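Local structure of transcriptional regulator KdgR (5Y6I) at residues Ser50-His53 and Arg54-Ala58; Tyr74-Gly77 and Arg78-Arg82. The protein probably binds DNA as a transcription factor of the IclR family, with an N-terminal winged helix-turn-helix domain and a C-terminal GAF-like domain. One frame throughout, in Å; residues are numbered along the deposited sequence.

In the fold
Interaction 1 comes first along the chain, entirely within helix 49-61 of the IclR helix-turn-helix domain; interaction 2 follows at the junction between strand 74-76, the second strand of the two-stranded wing, and helix 78-88. Their centres are about 16 Å apart, on the same side of the chain's centre, about 35 Å and 25 Å from it. Tyr74 joins them: its CZ packs 3.6 Å from Leu56 CD1, and its hydroxyl lies near the His53 ring. Both contacts also touch the second subunit of the dimer. The helix probably meant for DNA is thus packed against the wing strand, which runs on into the helix leading toward the C-terminal domain.

Interaction 1 of 2, residues Ser50-His53 and Arg54-Ala58; sequences SKVH and RYLQA
Helix 49-61 is the second helix of the helix-turn-helix in this IclR-type domain, the position of the recognition helix, and residues 50-58 form two and a half of its turns. On its exposed side Gln57 lies against His53: CG of Gln57 sits over the imidazole face, 4.2 Å from the ring centroid and 26° off the ring normal, a CH-pi contact. The amide continues the overlap, its plane only 14° from that of the ring, with Gln57 OE1 3.4 Å from His53 CE1. A bend at chi2 of Gln57 (-49°) folds the amide back over the imidazole. Two residues earlier, Lys51 lays its CG 3.7 Å from CE1 of Tyr55, while the carbonyl oxygen of Lys51 meets the ring at its edge, in plane, 3.2 Å from Tyr55 CD1. The Arg54 guanidinium turns back along the helix and turns one face to Lys51 CA, which sits above the rim of the group rather than its centre. On the buried side Val52 and Leu56 point the same way, CG1 to CD1 4.1 Å. Four successive i to i+4 backbone bonds hold this geometry, among them Leu56 N to Val52 O at 2.7 Å. Val52 and Leu56 pack on helix 38-45, the first helix of the motif, whereas Tyr55 reaches helix 18-31 and also touches Ala19 of the second subunit. Chemically the helix is two-sided: the aliphatic Val52 and Leu56 and the ring of Tyr55 pack it into the domain, while His53, Arg54 and Gln57 present polar, partly cationic groups on the outside. Stacking would restrict rotation of the imidazole and the amide, and such a surface is consistent with DNA recognition, although no DNA is bound here.

Interaction 2 of 2, residues Tyr74-Gly77 and Arg78-Arg82; sequences YSLG and REALR
Leu76 and Ala80 meet where the last wing strand turns into helix 78-88: the Leu76 CB is 3.6 Å from the Ala80 methyl, and Leu76 CD2 reaches the same methyl at 3.8 Å. With CG of Leu76 anti to its carbonyl carbon (chi1 -62°), the isobutyl group extends from the strand toward helix 18-31, where it packs on Leu26, Leu29 and Ala30. Gly77 occupies the N-cap position between strand and helix. Its carbonyl oxygen accepts the first i to i+4 bond of the helix, from Leu81 N at 3.2 Å with an N-H...O angle of 150°, the donor lying in the carbonyl plane. The Ala80 methyl is close to that same oxygen, 3.2 Å from CB. Arg78 turns its side chain back toward the strand: a bend at chi2 (-54°) brings the guanidinium edge-on to the Leu76-Gly77 backbone, with Arg78 NH2 4.1 Å from Gly77 C, a van der Waals approach, not a hydrogen bond. From the second turn, Arg82 folds back toward the first. Its NE gives a weak hydrogen bond to Arg78 O, 3.2 Å away at the guanidinium edge, while Glu79 OE2 lies over the centre of one face. That pairing is a long salt bridge, 3.7 Å from Arg82 NE, resting on charge alone because no N-H points at the oxygen. Across the dimer, Ala80 packs on Val83 of the second subunit, and Arg78 and Leu81 on its Met91. The junction combines an apolar side, shared between the helix-turn-helix domain and the dimer partner, with a polar pair, Glu79 and Arg82, while Arg78 lies back along the strand. Glu79, in the first turn, would probably interact favourably with the helix dipole and partly offset the charge of Arg82.

Interaction 1 of 2, residues Ser50-His53 and Arg54-Ala58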
ATOM      1  N   SER A  50      -3.448  34.312   5.938  1.00 68.85           N
ATOM      2  CA  SER A  50      -4.869  34.519   6.202  1.00 71.46           C
ATOM      3  C   SER A  50      -5.739  33.615   5.332  1.00 70.84           C
ATOM      4  O   SER A  50      -6.672  32.971   5.831  1.00 64.39           O
ATOM      5  CB  SER A  50      -5.232  35.997   6.021  1.00 77.81           C
ATOM      6  OG  SER A  50      -4.590  36.585   4.895  1.00 83.91           O
ATOM      7  N   LYS A  51      -5.442  33.526   4.032  1.00 78.93           N
ATOM      8  CA  LYS A  51      -6.203  32.602   3.197  1.00 83.49           C
ATOM      9  C   LYS A  51      -6.014  31.156   3.648  1.00 76.32           C
ATOM     10  O   LYS A  51      -6.965  30.368   3.608  1.00 79.93           O
ATOM     11  CB  LYS A  51      -5.826  32.776   1.719  1.00 93.62           C
ATOM     12  CG  LYS A  51      -6.154  31.596   0.824  1.00101.02           C
ATOM     13  CD  LYS A  51      -6.058  31.955  -0.672  1.00107.58           C
ATOM     14  CE  LYS A  51      -4.660  31.692  -1.233  1.00108.40           C
ATOM     15  NZ  LYS A  51      -4.368  32.270  -2.585  1.00109.79           N
ATOM     16  N   VAL A  52      -4.816  30.787   4.111  1.00 70.21           N
ATOM     17  CA  VAL A  52      -4.633  29.411   4.583  1.00 70.09           C
ATOM     18  C   VAL A  52      -5.514  29.165   5.795  1.00 64.84           C
ATOM     19  O   VAL A  52      -6.258  28.176   5.857  1.00 59.16           O
ATOM     20  CB  VAL A  52      -3.148  29.104   4.874  1.00 63.10           C
ATOM     21  CG1 VAL A  52      -2.974  27.667   5.414  1.00 54.81           C
ATOM     22  CG2 VAL A  52      -2.324  29.275   3.616  1.00 65.55           C
ATOM     23  N   HIS A  53      -5.473  30.082   6.765  1.00 68.95           N
ATOM     24  CA  HIS A  53      -6.328  29.924   7.939  1.00 71.54           C
ATOM     25  C   HIS A  53      -7.797  29.785   7.557  1.00 77.32           C
ATOM     26  O   HIS A  53      -8.516  28.988   8.165  1.00 83.02           O
ATOM     27  CB  HIS A  53      -6.157  31.089   8.915  1.00 70.09           C
ATOM     28  CG  HIS A  53      -7.188  31.090   9.996  1.00 71.63           C
ATOM     29  ND1 HIS A  53      -7.035  30.377  11.165  1.00 75.48           N
ATOM     30  CD2 HIS A  53      -8.416  31.651  10.053  1.00 77.48           C
ATOM     31  CE1 HIS A  53      -8.118  30.522  11.907  1.00 81.86           C
ATOM     32  NE2 HIS A  53      -8.969  31.293  11.256  1.00 86.71           N
ATOM     33  N   ARG A  54      -8.256  30.528   6.546  1.00 83.48           N
ATOM     34  CA  ARG A  54      -9.658  30.449   6.150  1.00 85.40           C
ATOM     35  C   ARG A  54      -9.998  29.064   5.626  1.00 79.02           C
ATOM     36  O   ARG A  54     -10.990  28.457   6.052  1.00 76.27           O
ATOM     37  CB  ARG A  54      -9.984  31.518   5.102  1.00 91.08           C
ATOM     38  CG  ARG A  54     -11.425  31.995   5.193  1.00 96.83           C
ATOM     39  CD  ARG A  54     -11.662  33.290   4.440  1.00102.68           C
ATOM     40  NE  ARG A  54     -10.548  34.232   4.543  1.00103.66           N
ATOM     41  CZ  ARG A  54      -9.937  34.757   3.485  1.00103.26           C
ATOM     42  NH1 ARG A  54     -10.344  34.418   2.265  1.00104.16           N
ATOM     43  NH2 ARG A  54      -8.929  35.615   3.641  1.00 98.59           N
ATOM     44  N   TYR A  55      -9.172  28.539   4.710  1.00 77.59           N
ATOM     45  CA  TYR A  55      -9.443  27.222   4.135  1.00 76.89           C
ATOM     46  C   TYR A  55      -9.145  26.102   5.118  1.00 68.97           C
ATOM     47  O   TYR A  55      -9.774  25.042   5.042  1.00 67.71           O
ATOM     48  CB  TYR A  55      -8.645  27.014   2.846  1.00 79.75           C
ATOM     49  CG  TYR A  55      -9.186  27.762   1.651  1.00 89.60           C
ATOM     50  CD1 TYR A  55      -8.779  29.062   1.384  1.00 92.32           C
ATOM     51  CD2 TYR A  55     -10.104  27.168   0.791  1.00 92.92           C
ATOM     52  CE1 TYR A  55      -9.270  29.753   0.303  1.00 98.39           C
ATOM     53  CE2 TYR A  55     -10.610  27.855  -0.290  1.00 97.15           C
ATOM     54  CZ  TYR A  55     -10.184  29.150  -0.533  1.00101.16           C
ATOM     55  OH  TYR A  55     -10.667  29.851  -1.617  1.00106.22           O
ATOM     56  N   LEU A  56      -8.191  26.308   6.034  1.00 68.90           N
ATOM     57  CA  LEU A  56      -7.995  25.354   7.125  1.00 68.98           C
ATOM     58  C   LEU A  56      -9.313  25.090   7.848  1.00 75.19           C
ATOM     59  O   LEU A  56      -9.720  23.935   8.016  1.00 74.69           O
ATOM     60  CB  LEU A  56      -6.926  25.860   8.102  1.00 64.52           C
ATOM     61  CG  LEU A  56      -5.505  25.304   7.905  1.00 67.24           C
ATOM     62  CD1 LEU A  56      -4.482  25.941   8.848  1.00 65.23           C
ATOM     63  CD2 LEU A  56      -5.476  23.773   8.068  1.00 62.16           C
ATOM     64  N   GLN A  57     -10.019  26.160   8.229  1.00 80.34           N
ATOM     65  CA  GLN A  57     -11.304  26.020   8.913  1.00 83.23           C
ATOM     66  C   GLN A  57     -12.241  25.077   8.160  1.00 82.36           C
ATOM     67  O   GLN A  57     -12.823  24.161   8.756  1.00 88.50           O
ATOM     68  CB  GLN A  57     -11.950  27.395   9.097  1.00 89.36           C
ATOM     69  CG  GLN A  57     -11.101  28.373   9.900  1.00 91.41           C
ATOM     70  CD  GLN A  57     -10.586  27.780  11.194  1.00 96.22           C
ATOM     71  OE1 GLN A  57      -9.401  27.460  11.319  1.00 91.77           O
ATOM     72  NE2 GLN A  57     -11.476  27.632  12.169  1.00104.29           N
ATOM     73  N   ALA A  58     -12.382  25.267   6.844  1.00 74.29           N
ATOM     74  CA  ALA A  58     -13.221  24.364   6.054  1.00 76.18           C
ATOM     75  C   ALA A  58     -12.723  22.921   6.144  1.00 78.98           C
ATOM     76  O   ALA A  58     -13.515  21.993   6.358  1.00 80.43           O
ATOM     77  CB  ALA A  58     -13.259  24.817   4.593  1.00 76.66           C
TER

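Interaction 2 of 2, residues Tyr74-Gly77 and Arg78-Arg82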
ATOM      1  N   TYR A  74      -1.779  21.737  13.416  1.00 61.31           N
ATOM      2  CA  TYR A  74      -2.672  21.213  12.391  1.00 61.03           C
ATOM      3  C   TYR A  74      -2.140  19.897  11.859  1.00 63.17           C
ATOM      4  O   TYR A  74      -0.935  19.749  11.637  1.00 67.12           O
ATOM      5  CB  TYR A  74      -2.824  22.204  11.229  1.00 56.46           C
ATOM      6  CG  TYR A  74      -3.494  23.494  11.633  1.00 56.85           C
ATOM      7  CD1 TYR A  74      -4.879  23.560  11.819  1.00 59.63           C
ATOM      8  CD2 TYR A  74      -2.747  24.641  11.853  1.00 55.92           C
ATOM      9  CE1 TYR A  74      -5.495  24.750  12.206  1.00 62.23           C
ATOM     10  CE2 TYR A  74      -3.353  25.833  12.245  1.00 57.64           C
ATOM     11  CZ  TYR A  74      -4.715  25.882  12.419  1.00 59.50           C
ATOM     12  OH  TYR A  74      -5.282  27.076  12.803  1.00 64.05           O
ATOM     13  N   SER A  75      -3.047  18.954  11.631  1.00 64.34           N
ATOM     14  CA  SER A  75      -2.666  17.664  11.083  1.00 66.13           C
ATOM     15  C   SER A  75      -3.822  17.119  10.260  1.00 70.74           C
ATOM     16  O   SER A  75      -4.897  17.717  10.178  1.00 72.52           O
ATOM     17  CB  SER A  75      -2.279  16.701  12.203  1.00 75.33           C
ATOM     18  OG  SER A  75      -3.238  16.768  13.247  1.00 92.59           O
ATOM     19  N   LEU A  76      -3.605  15.954   9.663  1.00 73.07           N
ATOM     20  CA  LEU A  76      -4.623  15.381   8.804  1.00 65.52           C
ATOM     21  C   LEU A  76      -5.737  14.788   9.635  1.00 61.41           C
ATOM     22  O   LEU A  76      -5.497  14.183  10.684  1.00 65.37           O
ATOM     23  CB  LEU A  76      -4.026  14.323   7.893  1.00 68.07           C
ATOM     24  CG  LEU A  76      -2.968  14.884   6.955  1.00 72.56           C
ATOM     25  CD1 LEU A  76      -1.997  13.794   6.501  1.00 70.42           C
ATOM     26  CD2 LEU A  76      -3.654  15.531   5.780  1.00 71.02           C
ATOM     27  N   GLY A  77      -6.968  14.977   9.165  1.00 54.10           N
ATOM     28  CA  GLY A  77      -8.115  14.388   9.815  1.00 54.44           C
ATOM     29  C   GLY A  77      -8.359  12.954   9.376  1.00 63.32           C
ATOM     30  O   GLY A  77      -7.670  12.396   8.515  1.00 64.33           O
ATOM     31  N   ARG A  78      -9.377  12.351   9.995  1.00 68.42           N
ATOM     32  CA  ARG A  78      -9.770  10.993   9.643  1.00 74.17           C
ATOM     33  C   ARG A  78     -10.305  10.905   8.219  1.00 78.78           C
ATOM     34  O   ARG A  78     -10.167   9.856   7.577  1.00 85.10           O
ATOM     35  CB  ARG A  78     -10.812  10.469  10.623  1.00 83.90           C
ATOM     36  CG  ARG A  78     -10.246   9.843  11.875  1.00 98.32           C
ATOM     37  CD  ARG A  78      -9.247   8.743  11.578  1.00104.23           C
ATOM     38  NE  ARG A  78      -8.342   8.571  12.708  1.00113.68           N
ATOM     39  CZ  ARG A  78      -7.236   9.288  12.889  1.00117.14           C
ATOM     40  NH1 ARG A  78      -6.474   9.077  13.955  1.00124.59           N
ATOM     41  NH2 ARG A  78      -6.890  10.219  12.007  1.00111.47           N
ATOM     42  N   GLU A  79     -10.922  11.976   7.709  1.00 73.44           N
ATOM     43  CA  GLU A  79     -11.295  11.976   6.296  1.00 70.83           C
ATOM     44  C   GLU A  79     -10.071  11.864   5.400  1.00 60.40           C
ATOM     45  O   GLU A  79     -10.110  11.193   4.363  1.00 56.01           O
ATOM     46  CB  GLU A  79     -12.090  13.230   5.952  1.00 76.08           C
ATOM     47  CG  GLU A  79     -13.556  13.089   6.254  1.00 81.06           C
ATOM     48  CD  GLU A  79     -14.085  11.747   5.810  1.00 91.49           C
ATOM     49  OE1 GLU A  79     -13.764  11.309   4.676  1.00 97.08           O
ATOM     50  OE2 GLU A  79     -14.805  11.114   6.602  1.00 93.51           O
ATOM     51  N   ALA A  80      -8.974  12.512   5.781  1.00 60.34           N
ATOM     52  CA  ALA A  80      -7.735  12.341   5.039  1.00 60.81           C
ATOM     53  C   ALA A  80      -7.293  10.885   5.061  1.00 70.20           C
ATOM     54  O   ALA A  80      -6.860  10.340   4.039  1.00 73.55           O
ATOM     55  CB  ALA A  80      -6.648  13.248   5.619  1.00 57.38           C
ATOM     56  N   LEU A  81      -7.408  10.236   6.219  1.00 67.56           N
ATOM     57  CA  LEU A  81      -6.992   8.846   6.325  1.00 67.94           C
ATOM     58  C   LEU A  81      -7.881   7.932   5.488  1.00 64.87           C
ATOM     59  O   LEU A  81      -7.391   7.003   4.841  1.00 59.71           O
ATOM     60  CB  LEU A  81      -7.009   8.415   7.799  1.00 68.99           C
ATOM     61  CG  LEU A  81      -6.809   6.929   8.105  1.00 63.22           C
ATOM     62  CD1 LEU A  81      -5.504   6.432   7.522  1.00 60.35           C
ATOM     63  CD2 LEU A  81      -6.873   6.662   9.610  1.00 65.59           C
ATOM     64  N   ARG A  82      -9.192   8.161   5.493  1.00 65.84           N
ATOM     65  CA  ARG A  82     -10.085   7.192   4.866  1.00 67.36           C
ATOM     66  C   ARG A  82      -9.977   7.232   3.344  1.00 75.70           C
ATOM     67  O   ARG A  82     -10.022   6.179   2.688  1.00 74.16           O
ATOM     68  CB  ARG A  82     -11.515   7.429   5.318  1.00 68.45           C
ATOM     69  CG  ARG A  82     -11.723   6.991   6.764  1.00 84.51           C
ATOM     70  CD  ARG A  82     -13.076   7.372   7.322  1.00 95.62           C
ATOM     71  NE  ARG A  82     -12.980   8.425   8.327  1.00101.79           N
ATOM     72  CZ  ARG A  82     -13.971   8.741   9.152  1.00109.33           C
ATOM     73  NH1 ARG A  82     -13.820   9.717  10.044  1.00112.46           N
ATOM     74  NH2 ARG A  82     -15.116   8.074   9.079  1.00112.61           N
TER